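Peptide methionine sulfoxide reductase MSRA (Corynebacterium diphtheriae, PDB 4D7L) repairs oxidatively damaged proteins by reducing the S-epimer of methionine sulfoxide back to methionine through thiol-disulfide chemistry. Local coordinates at residues 143-146 with 152-155; 137-142 with 155-160; 51-56 with 79-84; 119-122 with 127-130. All coordinates share one frame; numbering follows the deposited sequence. Where two conformers were deposited one is given.

Contact 1. Residues 143-146 with 152-155; sequences QGYR and GTQY. With CAC (cacodylate ion), chain D.
Just beyond the open end of the two-stranded hairpin 146-147/150-151, the backbones of Tyr145 and Thr153 come within 4.5 Å, CA to CA, and Gly152 N donates to Tyr145 O at 2.9 Å. Tyr145 is the centre of an inverse gamma turn, which bends the incoming loop into the first short strand; on the other side, residues 153-155 form a single 3-10 turn, with Tyr155 N bonded to Gly152 O. Farther along, one water bridges the two segments, donating to Arg146 O (2.7 Å) and to Tyr155 O (2.8 Å), two acceptors that need a donor between them.

The main side-chain contact is a CH-pi interaction. Thr153 CG2 sits over one face of the Tyr145 ring, 3.8 Å from its centroid and 16° off the normal, displaced toward CG. Tyr145 CG and Thr153 CG2 each stand anti to their own carbonyl carbon (Tyr145 chi1 -62°), which lets ring and methyl meet; the two side chains approach at a slant. The Arg146 guanidinium turns back to Gly148 O within the hairpin.

Tyr155 leaves the contact and points into the active site, its side chain about 5 Å from that of Cys72, the predicted catalytic cysteine. A cacodylate, probably from the crystallisation liquor, is held by Tyr155 and Tyr103, consistent with the tyrosine pair that surrounds the sulfoxide in MsrA enzymes; Tyr155 OH donates to cacodylate O1 at 2.9 Å.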
loop_
_atom_site.group_PDB
_atom_site.type_symbol
_atom_site.label_atom_id
_atom_site.label_comp_id
_atom_site.label_asym_id
_atom_site.label_seq_id
_atom_site.Cartn_x
_atom_site.Cartn_y
_atom_site.Cartn_z
ATOM N N GLN A 143 11.177 8.248 -5.264
ATOM C CA GLN A 143 10.609 9.594 -5.295
ATOM C C GLN A 143 10.274 10.219 -3.937
ATOM O O GLN A 143 9.869 11.374 -3.883
ATOM C CB GLN A 143 9.348 9.606 -6.165
ATOM C CG GLN A 143 9.639 9.172 -7.607
ATOM C CD GLN A 143 8.444 9.385 -8.511
ATOM O OE1 GLN A 143 7.336 9.582 -8.037
ATOM N NE2 GLN A 143 8.672 9.375 -9.816
ATOM N N GLY A 144 10.474 9.491 -2.849
ATOM C CA GLY A 144 10.269 10.082 -1.543
ATOM C C GLY A 144 8.791 10.278 -1.248
ATOM O O GLY A 144 8.020 9.326 -1.303
ATOM N N TYR A 145 8.387 11.502 -0.909
ATOM C CA TYR A 145 6.991 11.743 -0.483
ATOM C C TYR A 145 6.110 12.133 -1.670
ATOM O O TYR A 145 5.500 13.208 -1.696
ATOM C CB TYR A 145 6.945 12.828 0.589
ATOM C CG TYR A 145 7.684 12.464 1.855
ATOM C CD1 TYR A 145 7.702 11.153 2.328
ATOM C CD2 TYR A 145 8.412 13.425 2.550
ATOM C CE1 TYR A 145 8.385 10.818 3.494
ATOM C CE2 TYR A 145 9.107 13.099 3.722
ATOM C CZ TYR A 145 9.084 11.803 4.186
ATOM O OH TYR A 145 9.782 11.486 5.336
ATOM N N ARG A 146 6.044 11.228 -2.642
ATOM C CA ARG A 146 5.417 11.493 -3.927
ATOM C C ARG A 146 5.402 10.195 -4.714
ATOM O O ARG A 146 6.304 9.378 -4.550
ATOM C CB ARG A 146 6.199 12.571 -4.690
ATOM C CG ARG A 146 5.818 12.772 -6.140
ATOM C CD ARG A 146 6.602 13.937 -6.736
ATOM N NE ARG A 146 7.938 13.541 -7.175
ATOM C CZ ARG A 146 8.220 13.074 -8.387
ATOM N NH1 ARG A 146 7.255 12.944 -9.298
ATOM N NH2 ARG A 146 9.469 12.752 -8.700
ATOM N N GLY A 152 2.671 13.901 -1.527
ATOM C CA GLY A 152 2.234 13.775 -0.145
ATOM C C GLY A 152 2.915 12.599 0.513
ATOM O O GLY A 152 3.256 11.610 -0.146
ATOM N N THR A 153 3.107 12.673 1.822
ATOM C CA THR A 153 3.700 11.540 2.526
ATOM C C THR A 153 2.839 10.290 2.442
ATOM O O THR A 153 3.340 9.181 2.636
ATOM C CB THR A 153 3.919 11.875 4.006
ATOM O OG1 THR A 153 2.656 12.251 4.573
ATOM C CG2 THR A 153 4.917 13.039 4.119
ATOM N N GLN A 154 1.546 10.444 2.162
ATOM C CA GLN A 154 0.674 9.259 2.102
ATOM C C GLN A 154 0.866 8.481 0.798
ATOM O O GLN A 154 0.255 7.438 0.611
ATOM C CB GLN A 154 -0.819 9.635 2.270
ATOM C CG GLN A 154 -1.495 10.350 1.055
ATOM C CD GLN A 154 -1.376 11.860 1.142
ATOM O OE1 GLN A 154 -0.393 12.369 1.664
ATOM N NE2 GLN A 154 -2.375 12.584 0.615
ATOM N N TYR A 155 1.744 8.958 -0.081
ATOM C CA TYR A 155 2.003 8.235 -1.329
ATOM C C TYR A 155 3.395 7.610 -1.355
ATOM O O TYR A 155 3.825 7.106 -2.399
ATOM C CB TYR A 155 1.827 9.170 -2.537
ATOM C CG TYR A 155 0.408 9.676 -2.618
ATOM C CD1 TYR A 155 -0.628 8.813 -2.951
ATOM C CD2 TYR A 155 0.103 11.000 -2.317
ATOM C CE1 TYR A 155 -1.937 9.245 -2.989
ATOM C CE2 TYR A 155 -1.195 11.456 -2.373
ATOM C CZ TYR A 155 -2.220 10.563 -2.702
ATOM O OH TYR A 155 -3.526 10.991 -2.738
HETATM AS AS CAC D . -6.119 8.306 -4.012
HETATM O O1 CAC D . -5.666 9.087 -2.524
HETATM O O2 CAC D . -4.749 8.260 -5.083
HETATM C C1 CAC D . -7.577 9.309 -4.858
HETATM C C2 CAC D . -6.716 6.475 -3.634
HETATM O O HOH W 1 6.316 6.826 -3.709
#

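Contact 2. Residues 137-142 with 155-160; sequences EAHDPT and YRSAIY. With CAC (cacodylate ion), chain D; PGE (triethylene glycol), chain J.
The His139 imidazole meets Ser157 at its edge: OG lies near the ring plane and CB beside it, while Pro141 N stands 3.9 Å above one ring face, offset toward the rim. The contact ties the loop that follows helix 128-137, including an Asx turn at Asp140, to segment 155-160, which runs into strand 158-161 of the central mixed sheet of the MsrA fold. His139 NE2 and Ser157 OG are hydrogen-bonded at 2.8 Å. Ser157 OG reaches the ring because it is anti to its backbone N (chi1 -179°); it also bonds to Thr194 OG1, so two partners hold the buried hydroxyl. At the other ring nitrogen, His139 ND1 is bonded to Ala135 O, and the two bonds together fix the rotation of the imidazole. Pro141 adds a looser touch, its CB 4.1 Å from Ser157 OG.

A triethylene glycol, probably from the crystallisation liquor, packs on Pro141, and its O1 donates to His139 O at 2.9 Å. Asp140 OD1 closes the Asx turn, accepting Thr142 N at 3.0 Å on its anti side and Thr142 OG1 at 2.6 Å on its syn side, both somewhat out of the carboxylate plane.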
loop_
_atom_site.group_PDB
_atom_site.type_symbol
_atom_site.label_atom_id
_atom_site.label_comp_id
_atom_site.label_asym_id
_atom_site.label_seq_id
_atom_site.Cartn_x
_atom_site.Cartn_y
_atom_site.Cartn_z
ATOM N N GLU A 137 8.597 -3.252 -9.449
ATOM C CA GLU A 137 8.515 -3.020 -10.890
ATOM C C GLU A 137 7.251 -2.244 -11.272
ATOM O O GLU A 137 7.085 -1.830 -12.424
ATOM C CB GLU A 137 8.594 -4.352 -11.641
ATOM C CG GLU A 137 9.944 -5.051 -11.437
ATOM C CD GLU A 137 10.115 -6.320 -12.260
ATOM O OE1 GLU A 137 9.104 -6.867 -12.733
ATOM O OE2 GLU A 137 11.270 -6.766 -12.435
ATOM N N ALA A 138 6.364 -2.045 -10.303
ATOM C CA ALA A 138 5.115 -1.329 -10.564
ATOM C C ALA A 138 5.123 0.155 -10.201
ATOM O O ALA A 138 4.114 0.827 -10.394
ATOM C CB ALA A 138 3.973 -2.006 -9.831
ATOM N N HIS A 139 6.225 0.681 -9.666
ATOM C CA HIS A 139 6.241 2.099 -9.330
ATOM C C HIS A 139 7.683 2.579 -9.334
ATOM O O HIS A 139 8.590 1.786 -9.539
ATOM C CB HIS A 139 5.561 2.354 -7.969
ATOM C CG HIS A 139 6.390 1.977 -6.783
ATOM N ND1 HIS A 139 6.918 0.715 -6.616
ATOM C CD2 HIS A 139 6.771 2.692 -5.692
ATOM C CE1 HIS A 139 7.608 0.677 -5.484
ATOM N NE2 HIS A 139 7.541 1.864 -4.911
ATOM N N ASP A 140 7.882 3.871 -9.109
ATOM C CA ASP A 140 9.211 4.434 -8.971
ATOM C C ASP A 140 9.512 4.539 -7.483
ATOM O O ASP A 140 8.893 5.364 -6.770
ATOM C CB ASP A 140 9.278 5.805 -9.642
ATOM C CG ASP A 140 10.674 6.432 -9.582
ATOM O OD1 ASP A 140 11.518 6.010 -8.778
ATOM O OD2 ASP A 140 10.922 7.345 -10.378
ATOM N N PRO A 141 10.420 3.689 -6.998
ATOM C CA PRO A 141 10.659 3.646 -5.551
ATOM C C PRO A 141 11.723 4.656 -5.100
ATOM O O PRO A 141 12.335 4.434 -4.058
ATOM C CB PRO A 141 11.156 2.228 -5.331
ATOM C CG PRO A 141 11.986 1.973 -6.614
ATOM C CD PRO A 141 11.206 2.656 -7.717
ATOM N N THR A 142 11.960 5.715 -5.872
ATOM C CA THR A 142 13.018 6.667 -5.537
ATOM C C THR A 142 12.496 8.080 -5.304
ATOM O O THR A 142 13.297 9.019 -5.156
ATOM C CB THR A 142 14.080 6.763 -6.670
ATOM O OG1 THR A 142 13.482 7.404 -7.816
ATOM C CG2 THR A 142 14.633 5.359 -7.062
ATOM N N TYR A 155 1.744 8.958 -0.081
ATOM C CA TYR A 155 2.003 8.235 -1.329
ATOM C C TYR A 155 3.395 7.610 -1.355
ATOM O O TYR A 155 3.825 7.106 -2.399
ATOM C CB TYR A 155 1.827 9.170 -2.537
ATOM C CG TYR A 155 0.408 9.676 -2.618
ATOM C CD1 TYR A 155 -0.628 8.813 -2.951
ATOM C CD2 TYR A 155 0.103 11.000 -2.317
ATOM C CE1 TYR A 155 -1.937 9.245 -2.989
ATOM C CE2 TYR A 155 -1.195 11.456 -2.373
ATOM C CZ TYR A 155 -2.220 10.563 -2.702
ATOM O OH TYR A 155 -3.526 10.991 -2.738
ATOM N N ARG A 156 4.096 7.633 -0.221
ATOM C CA ARG A 156 5.480 7.136 -0.201
ATOM C C ARG A 156 5.559 5.613 -0.370
ATOM O O ARG A 156 4.623 4.882 -0.056
ATOM C CB ARG A 156 6.196 7.554 1.097
ATOM C CG ARG A 156 5.709 6.869 2.405
ATOM C CD ARG A 156 6.381 7.577 3.604
ATOM N NE ARG A 156 6.121 6.948 4.901
ATOM C CZ ARG A 156 5.064 7.216 5.672
ATOM N NH1 ARG A 156 4.127 8.055 5.242
ATOM N NH2 ARG A 156 4.923 6.619 6.859
ATOM N N SER A 157 6.708 5.145 -0.849
ATOM C CA SER A 157 6.936 3.720 -1.098
ATOM C C SER A 157 7.146 2.969 0.215
ATOM O O SER A 157 7.863 3.471 1.092
ATOM C CB SER A 157 8.169 3.563 -1.998
ATOM O OG SER A 157 8.420 2.202 -2.298
ATOM N N ALA A 158 6.517 1.802 0.378
ATOM C CA ALA A 158 6.681 1.043 1.624
ATOM C C ALA A 158 6.430 -0.449 1.448
ATOM O O ALA A 158 5.659 -0.877 0.574
ATOM C CB ALA A 158 5.755 1.601 2.740
ATOM N N ILE A 159 7.107 -1.231 2.282
ATOM C CA ILE A 159 6.790 -2.643 2.473
ATOM C C ILE A 159 6.749 -2.901 3.975
ATOM O O ILE A 159 7.769 -2.758 4.661
ATOM C CB ILE A 159 7.823 -3.583 1.827
ATOM C CG1 ILE A 159 7.923 -3.333 0.319
ATOM C CG2 ILE A 159 7.435 -5.058 2.084
ATOM C CD1 ILE A 159 9.120 -4.026 -0.335
ATOM N N TYR A 160 5.581 -3.264 4.503
ATOM C CA TYR A 160 5.510 -3.654 5.920
ATOM C C TYR A 160 5.241 -5.147 6.010
ATOM O O TYR A 160 4.390 -5.667 5.306
ATOM C CB TYR A 160 4.423 -2.869 6.669
ATOM C CG TYR A 160 4.553 -1.352 6.514
ATOM C CD1 TYR A 160 5.778 -0.714 6.705
ATOM C CD2 TYR A 160 3.450 -0.573 6.164
ATOM C CE1 TYR A 160 5.909 0.687 6.553
ATOM C CE2 TYR A 160 3.565 0.813 6.007
ATOM C CZ TYR A 160 4.789 1.424 6.201
ATOM O OH TYR A 160 4.895 2.767 6.039
HETATM AS AS CAC D . -6.119 8.306 -4.012
HETATM O O1 CAC D . -5.666 9.087 -2.524
HETATM O O2 CAC D . -4.749 8.260 -5.083
HETATM C C1 CAC D . -7.577 9.309 -4.858
HETATM C C2 CAC D . -6.716 6.475 -3.634
HETATM C C1 PGE J . 12.065 0.161 -10.106
HETATM O O1 PGE J . 11.015 0.821 -10.798
HETATM C C2 PGE J . 12.247 -1.219 -10.702
HETATM O O2 PGE J . 12.688 -1.079 -12.037
#

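Contact 3. Residues 51-56 with 79-84; sequences HAVLGT and LFWETP
His51, whose ring abuts Trp81, has its ND1 gripped by two backbone amides: Leu54 N donates at 3.0 Å (166° at the hydrogen) and Val53 N at 3.2 Å. Both donors are tilted from the imidazole plane. Since ND1 accepts twice, the ring proton probably sits on NE2, which is bonded to Thr89 OG1 of strand 86-94. With both nitrogens engaged, the imidazole cannot easily turn, and its CE1 is held 3.5 Å from Trp81 CB. The His51 edge faces the Trp81 ring in an offset edge-to-face pair, with centroids 5.2 Å apart (to the five-membered ring) and planes at 80°.

Trp81 belongs to the last turn of helix 73-81, which begins right after the predicted active-site Cys72 and is the first helix of the ferredoxin-like alpha/beta core; the contact therefore fastens the N-terminal loop to the far end of that helix. The indole CG lies between the backbone N and the carbonyl carbon (chi1 79°), which brings the ring across to the loop. Val53 covers the same face as His51: its CB is over the five-membered ring, and CG2 comes to 3.6 Å from Trp81 NE1. His219 of helix 217-220 also packs on the indole. Leu54 uses both methyls, CD1 at 4.0 Å from Trp81 CB and CD2 at 3.8 Å from Trp81 O, while its CG lies 3.5 Å above one face of the His51 ring.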
loop_
_atom_site.group_PDB
_atom_site.type_symbol
_atom_site.label_atom_id
_atom_site.label_comp_id
_atom_site.label_asym_id
_atom_site.label_seq_id
_atom_site.Cartn_x
_atom_site.Cartn_y
_atom_site.Cartn_z
ATOM N N HIS A 51 -14.490 -9.609 -0.704
ATOM C CA HIS A 51 -13.805 -8.980 -1.832
ATOM C C HIS A 51 -14.701 -9.011 -3.082
ATOM O O HIS A 51 -15.225 -10.063 -3.450
ATOM C CB HIS A 51 -12.497 -9.725 -2.102
ATOM C CG HIS A 51 -11.501 -8.970 -2.929
ATOM N ND1 HIS A 51 -11.559 -8.928 -4.308
ATOM C CD2 HIS A 51 -10.372 -8.311 -2.577
ATOM C CE1 HIS A 51 -10.529 -8.237 -4.767
ATOM N NE2 HIS A 51 -9.800 -7.840 -3.735
ATOM N N ALA A 52 -14.860 -7.859 -3.731
ATOM C CA ALA A 52 -15.787 -7.720 -4.854
ATOM C C ALA A 52 -15.409 -8.590 -6.050
ATOM O O ALA A 52 -16.259 -8.922 -6.885
ATOM C CB ALA A 52 -15.885 -6.248 -5.274
ATOM N N VAL A 53 -14.134 -8.951 -6.159
ATOM C CA VAL A 53 -13.709 -9.807 -7.282
ATOM C C VAL A 53 -13.410 -11.236 -6.815
ATOM O O VAL A 53 -13.815 -12.225 -7.428
ATOM C CB VAL A 53 -12.449 -9.211 -7.962
ATOM C CG1 VAL A 53 -12.048 -10.061 -9.174
ATOM C CG2 VAL A 53 -12.741 -7.765 -8.408
ATOM N N LEU A 54 -12.672 -11.327 -5.718
ATOM C CA LEU A 54 -12.165 -12.614 -5.244
ATOM C C LEU A 54 -13.166 -13.352 -4.342
ATOM O O LEU A 54 -13.082 -14.569 -4.169
ATOM C CB LEU A 54 -10.839 -12.397 -4.505
ATOM C CG LEU A 54 -9.684 -11.776 -5.292
ATOM C CD1 LEU A 54 -8.423 -11.605 -4.419
ATOM C CD2 LEU A 54 -9.361 -12.616 -6.520
ATOM N N GLY A 55 -14.106 -12.609 -3.765
ATOM C CA GLY A 55 -15.169 -13.204 -2.966
ATOM C C GLY A 55 -14.719 -13.644 -1.577
ATOM O O GLY A 55 -15.445 -14.354 -0.877
ATOM N N THR A 56 -13.539 -13.191 -1.160
ATOM C CA THR A 56 -12.935 -13.688 0.080
ATOM C C THR A 56 -12.906 -12.656 1.207
ATOM O O THR A 56 -13.159 -11.464 0.981
ATOM C CB THR A 56 -11.490 -14.168 -0.189
ATOM O OG1 THR A 56 -10.780 -13.137 -0.886
ATOM C CG2 THR A 56 -11.511 -15.431 -1.062
ATOM N N LEU A 79 -3.891 -4.207 -9.194
ATOM C CA LEU A 79 -2.674 -4.909 -9.613
ATOM C C LEU A 79 -2.494 -6.202 -8.834
ATOM O O LEU A 79 -2.195 -7.272 -9.395
ATOM C CB LEU A 79 -1.449 -4.009 -9.391
ATOM C CG LEU A 79 -0.106 -4.668 -9.712
ATOM C CD1 LEU A 79 0.068 -4.735 -11.237
ATOM C CD2 LEU A 79 1.029 -3.931 -9.035
ATOM N N PHE A 80 -2.691 -6.115 -7.528
ATOM C CA PHE A 80 -2.458 -7.304 -6.717
ATOM C C PHE A 80 -3.620 -8.293 -6.697
ATOM O O PHE A 80 -3.363 -9.504 -6.720
ATOM C CB PHE A 80 -2.058 -6.888 -5.291
ATOM C CG PHE A 80 -0.642 -6.399 -5.221
ATOM C CD1 PHE A 80 0.404 -7.306 -5.358
ATOM C CD2 PHE A 80 -0.352 -5.043 -5.099
ATOM C CE1 PHE A 80 1.729 -6.876 -5.353
ATOM C CE2 PHE A 80 0.982 -4.594 -5.073
ATOM C CZ PHE A 80 2.020 -5.511 -5.210
ATOM N N TRP A 81 -4.884 -7.850 -6.721
ATOM C CA TRP A 81 -5.941 -8.878 -6.696
ATOM C C TRP A 81 -5.958 -9.644 -8.012
ATOM O O TRP A 81 -6.466 -10.761 -8.074
ATOM C CB TRP A 81 -7.361 -8.328 -6.361
ATOM C CG TRP A 81 -8.143 -7.636 -7.456
ATOM C CD1 TRP A 81 -8.590 -8.172 -8.645
ATOM C CD2 TRP A 81 -8.693 -6.317 -7.382
ATOM N NE1 TRP A 81 -9.321 -7.220 -9.350
ATOM C CE2 TRP A 81 -9.405 -6.080 -8.584
ATOM C CE3 TRP A 81 -8.633 -5.298 -6.411
ATOM C CZ2 TRP A 81 -10.041 -4.857 -8.853
ATOM C CZ3 TRP A 81 -9.258 -4.076 -6.678
ATOM C CH2 TRP A 81 -9.968 -3.871 -7.886
ATOM N N GLU A 82 -5.390 -9.058 -9.059
ATOM C CA GLU A 82 -5.293 -9.760 -10.344
ATOM C C GLU A 82 -4.055 -10.643 -10.457
ATOM O O GLU A 82 -3.856 -11.314 -11.464
ATOM C CB GLU A 82 -5.325 -8.746 -11.493
ATOM C CG GLU A 82 -6.738 -8.125 -11.625
ATOM C CD GLU A 82 -6.886 -7.142 -12.777
ATOM O OE1 GLU A 82 -5.855 -6.730 -13.363
ATOM O OE2 GLU A 82 -8.049 -6.764 -13.064
ATOM N N THR A 83 -3.241 -10.681 -9.414
ATOM C CA THR A 83 -2.038 -11.511 -9.443
ATOM C C THR A 83 -2.307 -12.952 -9.043
ATOM O O THR A 83 -2.869 -13.185 -7.984
ATOM C CB THR A 83 -0.978 -10.942 -8.499
ATOM O OG1 THR A 83 -0.657 -9.617 -8.918
ATOM C CG2 THR A 83 0.280 -11.809 -8.526
ATOM N N PRO A 84 -1.904 -13.927 -9.880
ATOM C CA PRO A 84 -2.110 -15.325 -9.478
ATOM C C PRO A 84 -1.442 -15.629 -8.128
ATOM O O PRO A 84 -0.291 -15.248 -7.894
ATOM C CB PRO A 84 -1.464 -16.121 -10.617
ATOM C CG PRO A 84 -1.499 -15.170 -11.808
ATOM C CD PRO A 84 -1.261 -13.815 -11.198
#

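Contact 4. Residues 119-122 with 127-130; sequences VVYD and TFDE
Tyr121 reaches from the end of strand 114-121 to the first turn of helix 128-137, where its OH comes 3.5 Å from Phe128 CB and 3.7 Å from Phe128 CD1. The hydroxyl lies at the edge of the Phe128 ring, near its plane. Behind the OH, Tyr121 CE2 rests 3.9 Å from Phe128 N and 4.2 Å from Thr127 C, against the peptide that opens the helix.

Torsions bring the two groups together: Tyr121 CG stands between its backbone N and carbonyl carbon (chi1 63°), and Phe128 CG extends anti to its backbone N (chi1 -179°). Tyr121 OH also makes a weak hydrogen bond to Glu64 OE1 on the neighbouring strand, which gives the buried hydroxyl a polar partner. Phe128 also packs on Ile66 of strand 64-69 and on Ala173 of helix 166-186.

The helix start is set by a reciprocal pair of bonds: Glu130 N donates to Thr127 OG1 at 3.0 Å, and Thr127 N to Glu130 OE1, also at 3.0 Å. Thr127 is thus the N-cap of a capping box, placed at the strand-to-helix turn of the split beta-alpha-beta crossover that leads from strand 114-121 to the parallel strand 158-161.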
loop_
_atom_site.group_PDB
_atom_site.type_symbol
_atom_site.label_atom_id
_atom_site.label_comp_id
_atom_site.label_asym_id
_atom_site.label_seq_id
_atom_site.Cartn_x
_atom_site.Cartn_y
_atom_site.Cartn_z
ATOM N N VAL A 119 -2.049 -7.419 1.110
ATOM C CA VAL A 119 -2.014 -8.499 0.135
ATOM C C VAL A 119 -1.918 -9.841 0.859
ATOM O O VAL A 119 -0.903 -10.155 1.484
ATOM C CB VAL A 119 -0.829 -8.346 -0.820
ATOM C CG1 VAL A 119 -0.851 -9.451 -1.881
ATOM C CG2 VAL A 119 -0.871 -6.986 -1.472
ATOM N N VAL A 120 -2.985 -10.611 0.799
ATOM C CA VAL A 120 -2.980 -11.928 1.401
ATOM C C VAL A 120 -2.763 -12.962 0.310
ATOM O O VAL A 120 -3.506 -12.988 -0.662
ATOM C CB VAL A 120 -4.286 -12.212 2.124
ATOM C CG1 VAL A 120 -4.235 -13.580 2.781
ATOM C CG2 VAL A 120 -4.550 -11.113 3.168
ATOM N N TYR A 121 -1.770 -13.833 0.469
ATOM C CA TYR A 121 -1.421 -14.717 -0.644
ATOM C C TYR A 121 -1.160 -16.146 -0.201
ATOM O O TYR A 121 -0.853 -16.410 0.957
ATOM C CB TYR A 121 -0.195 -14.167 -1.396
ATOM C CG TYR A 121 1.059 -14.110 -0.544
ATOM C CD1 TYR A 121 1.281 -13.045 0.326
ATOM C CD2 TYR A 121 2.011 -15.123 -0.601
ATOM C CE1 TYR A 121 2.419 -12.983 1.111
ATOM C CE2 TYR A 121 3.153 -15.075 0.190
ATOM C CZ TYR A 121 3.351 -14.001 1.037
ATOM O OH TYR A 121 4.475 -13.962 1.826
ATOM N N ASP A 122 -1.302 -17.060 -1.161
ATOM C CA ASP A 122 -0.991 -18.468 -0.988
ATOM C C ASP A 122 0.471 -18.674 -1.367
ATOM O O ASP A 122 0.818 -18.594 -2.549
ATOM C CB ASP A 122 -1.893 -19.332 -1.885
ATOM C CG ASP A 122 -1.617 -20.839 -1.745
ATOM O OD1 ASP A 122 -0.574 -21.241 -1.168
ATOM O OD2 ASP A 122 -2.441 -21.621 -2.259
ATOM N N THR A 127 5.317 -16.274 -4.240
ATOM C CA THR A 127 6.171 -16.118 -3.066
ATOM C C THR A 127 6.263 -14.665 -2.579
ATOM O O THR A 127 5.969 -13.721 -3.315
ATOM C CB THR A 127 7.603 -16.619 -3.317
ATOM O OG1 THR A 127 8.255 -15.751 -4.247
ATOM C CG2 THR A 127 7.596 -18.059 -3.871
ATOM N N PHE A 128 6.675 -14.509 -1.327
ATOM C CA PHE A 128 7.029 -13.201 -0.781
ATOM C C PHE A 128 7.958 -12.432 -1.718
ATOM O O PHE A 128 7.711 -11.260 -2.047
ATOM C CB PHE A 128 7.707 -13.388 0.572
ATOM C CG PHE A 128 8.095 -12.101 1.234
ATOM C CD1 PHE A 128 7.191 -11.425 2.042
ATOM C CD2 PHE A 128 9.379 -11.579 1.083
ATOM C CE1 PHE A 128 7.549 -10.230 2.670
ATOM C CE2 PHE A 128 9.754 -10.384 1.711
ATOM C CZ PHE A 128 8.833 -9.702 2.499
ATOM N N ASP A 129 9.013 -13.113 -2.166
ATOM C CA ASP A 129 10.012 -12.528 -3.060
ATOM C C ASP A 129 9.354 -12.001 -4.346
ATOM O O ASP A 129 9.643 -10.896 -4.785
ATOM C CB ASP A 129 11.075 -13.572 -3.430
ATOM C CG ASP A 129 11.916 -14.029 -2.239
ATOM O OD1 ASP A 129 11.813 -13.442 -1.134
ATOM O OD2 ASP A 129 12.641 -15.031 -2.398
ATOM N N GLU A 130 8.476 -12.808 -4.940
ATOM C CA GLU A 130 7.810 -12.416 -6.182
ATOM C C GLU A 130 6.926 -11.188 -6.000
ATOM O O GLU A 130 6.830 -10.340 -6.894
ATOM C CB GLU A 130 6.978 -13.587 -6.725
ATOM C CG GLU A 130 7.860 -14.709 -7.269
ATOM C CD GLU A 130 7.077 -15.900 -7.812
ATOM O OE1 GLU A 130 6.092 -16.333 -7.178
ATOM O OE2 GLU A 130 7.475 -16.420 -8.871
#

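In the fold
Along the chain contact 3 closes first and contact 4 second; contact 2 then opens at 137, and contact 1 (143-155) falls entirely within its span. Contacts 1 and 2 have centres 9 Å apart and share Tyr155. Contacts 3 and 4, centres 13 Å apart, meet through Phe80 and Val119; contact 1 lies 26 and 24 Å from them, centre to centre, across the chain's centre. Ala138 on Leu79 joins contact 2 to contact 3. Strands 64-69, 86-94, 114-121 and 158-161 with helices 73-81 and 128-137 make the ferredoxin-like core. Tyr155 comes closest to Cys72, His139 and Trp81 are at about 10 and 11 Å (side chains), and contact 4 lies away from the site.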